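Side-chain contact in Uly1 (Catenovulum maritimum, PDB 7DRQ), which probably cleaves the algal polysaccharide ulvan as a calcium-binding lyase of polysaccharide lyase family 24: residues A[402-406]-A[407-411]. Sequence-based numbering, arbitrary orientation.
Sequences LYTAG and ENIYI
The carbonyl oxygen Asn408 O is gripped twice by the strand that precedes it: Thr404 OG1 donates to it at 2.6 Å and Ala405 N at 3.2 Å, so a side-chain hydroxyl joins a main-chain amide at one acceptor. The hydroxyl gets there because OG1 stands anti to the backbone N of Thr404 (chi1 -166°), beside the carbonyl carbon; its approach is tilted 22° from the carbonyl plane. A valine here would strip Asn408 O of its shorter bond and would probably leave it held less firmly, without the hydroxyl and with the longer bond from Ala405 N remaining. The setting is a tight beta hairpin, closed by a type II' turn from Ala405 to Asn408 in which Gly406 takes the positive phi that suits glycine. Asn408 N returns a bond to Ala405 O, and farther from the turn Tyr403 and Tyr410 form a second hydrogen-bonded pair. On the face shared by these tyrosines, the Tyr410 ring lies alongside the first strand, with Ala405 N in the ring plane at the edge, 3.6 Å from Tyr410 CE2; Ala405 CB also touches Tyr410 CE2, at 3.8 Å. The Tyr410 hydroxyl accepts a weak bond from Asn408 ND2. Near the other end, Leu402 CD2 meets Ile411 CG1 at 4.0 Å, the two side chains crossing at a slant. The hairpin supplies the first two strands of a four-stranded antiparallel sheet, consistent with a blade of a beta-propeller: strand 418-425 pairs with the far side of 408-411, Tyr403 and Ala405 pack on strand 444-452, and Leu402 and Ile409 reach strand 359-369.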
loop_
_atom_site.group_PDB
_atom_site.type_symbol
_atom_site.label_atom_id
_atom_site.label_comp_id
_atom_site.label_asym_id
_atom_site.label_seq_id
_atom_site.Cartn_x
_atom_site.Cartn_y
_atom_site.Cartn_z
ATOM N N LEU A 402 -7.546 -8.312 -5.221
ATOM C CA LEU A 402 -7.684 -9.758 -5.091
ATOM C C LEU A 402 -6.903 -10.235 -3.876
ATOM O O LEU A 402 -5.821 -9.718 -3.577
ATOM C CB LEU A 402 -7.174 -10.505 -6.335
ATOM C CG LEU A 402 -8.069 -10.883 -7.511
ATOM C CD1 LEU A 402 -7.304 -11.887 -8.387
ATOM C CD2 LEU A 402 -9.420 -11.445 -7.066
ATOM N N TYR A 403 -7.443 -11.236 -3.190
ATOM C CA TYR A 403 -6.821 -11.828 -2.020
ATOM C C TYR A 403 -6.773 -13.345 -2.189
ATOM O O TYR A 403 -7.410 -13.913 -3.084
ATOM C CB TYR A 403 -7.598 -11.438 -0.752
ATOM C CG TYR A 403 -7.799 -9.951 -0.673
ATOM C CD1 TYR A 403 -6.787 -9.125 -0.195
ATOM C CD2 TYR A 403 -8.983 -9.358 -1.107
ATOM C CE1 TYR A 403 -6.953 -7.762 -0.132
ATOM C CE2 TYR A 403 -9.155 -7.989 -1.043
ATOM C CZ TYR A 403 -8.134 -7.199 -0.560
ATOM O OH TYR A 403 -8.294 -5.833 -0.480
ATOM N N THR A 404 -6.021 -14.015 -1.313
ATOM C CA THR A 404 -5.945 -15.464 -1.419
ATOM C C THR A 404 -5.755 -16.094 -0.051
ATOM O O THR A 404 -5.141 -15.510 0.850
ATOM C CB THR A 404 -4.824 -15.918 -2.378
ATOM O OG1 THR A 404 -4.996 -17.309 -2.688
ATOM C CG2 THR A 404 -3.416 -15.693 -1.773
ATOM N N ALA A 405 -6.319 -17.288 0.098
ATOM C CA ALA A 405 -6.113 -18.113 1.276
ATOM C C ALA A 405 -6.501 -19.528 0.895
ATOM O O ALA A 405 -7.472 -19.728 0.162
ATOM C CB ALA A 405 -6.931 -17.633 2.487
ATOM N N GLY A 406 -5.727 -20.498 1.374
ATOM C CA GLY A 406 -5.988 -21.874 0.994
ATOM C C GLY A 406 -5.974 -22.022 -0.509
ATOM O O GLY A 406 -5.175 -21.393 -1.209
ATOM N N GLU A 407 -6.894 -22.830 -1.032
ATOM C CA GLU A 407 -6.929 -23.030 -2.474
ATOM C C GLU A 407 -7.681 -21.934 -3.217
ATOM O O GLU A 407 -7.849 -22.049 -4.439
ATOM C CB GLU A 407 -7.560 -24.387 -2.794
ATOM C CG GLU A 407 -9.030 -24.484 -2.452
ATOM C CD GLU A 407 -9.679 -25.735 -3.026
ATOM O OE1 GLU A 407 -8.985 -26.528 -3.691
ATOM O OE2 GLU A 407 -10.892 -25.918 -2.829
ATOM N N ASN A 408 -8.134 -20.880 -2.537
ATOM C CA ASN A 408 -9.080 -19.938 -3.118
ATOM C C ASN A 408 -8.473 -18.561 -3.356
ATOM O O ASN A 408 -7.455 -18.185 -2.771
ATOM C CB ASN A 408 -10.307 -19.774 -2.211
ATOM C CG ASN A 408 -11.057 -21.067 -2.030
ATOM O OD1 ASN A 408 -11.351 -21.761 -3.001
ATOM N ND2 ASN A 408 -11.354 -21.408 -0.786
ATOM N N ILE A 409 -9.142 -17.802 -4.226
ATOM C CA ILE A 409 -8.961 -16.360 -4.300
ATOM C C ILE A 409 -10.268 -15.702 -3.872
ATOM O O ILE A 409 -11.341 -16.311 -3.910
ATOM C CB ILE A 409 -8.541 -15.872 -5.706
ATOM C CG1 ILE A 409 -9.580 -16.297 -6.752
ATOM C CG2 ILE A 409 -7.135 -16.374 -6.045
ATOM C CD1 ILE A 409 -9.286 -15.743 -8.177
ATOM N N TYR A 410 -10.169 -14.441 -3.463
ATOM C CA TYR A 410 -11.306 -13.740 -2.883
ATOM C C TYR A 410 -11.399 -12.320 -3.409
ATOM O O TYR A 410 -10.381 -11.649 -3.594
ATOM C CB TYR A 410 -11.220 -13.671 -1.357
ATOM C CG TYR A 410 -11.175 -15.005 -0.686
ATOM C CD1 TYR A 410 -12.349 -15.651 -0.308
ATOM C CD2 TYR A 410 -9.961 -15.623 -0.411
ATOM C CE1 TYR A 410 -12.313 -16.877 0.325
ATOM C CE2 TYR A 410 -9.919 -16.854 0.213
ATOM C CZ TYR A 410 -11.095 -17.471 0.582
ATOM O OH TYR A 410 -11.059 -18.697 1.202
ATOM N N ILE A 411 -12.643 -11.876 -3.637
ATOM C CA ILE A 411 -12.994 -10.469 -3.738
ATOM C C ILE A 411 -13.653 -10.091 -2.420
ATOM O O ILE A 411 -14.545 -10.802 -1.946
ATOM C CB ILE A 411 -13.941 -10.209 -4.921
ATOM C CG1 ILE A 411 -13.238 -10.466 -6.254
ATOM C CG2 ILE A 411 -14.500 -8.786 -4.870
ATOM C CD1 ILE A 411 -14.215 -10.728 -7.391
#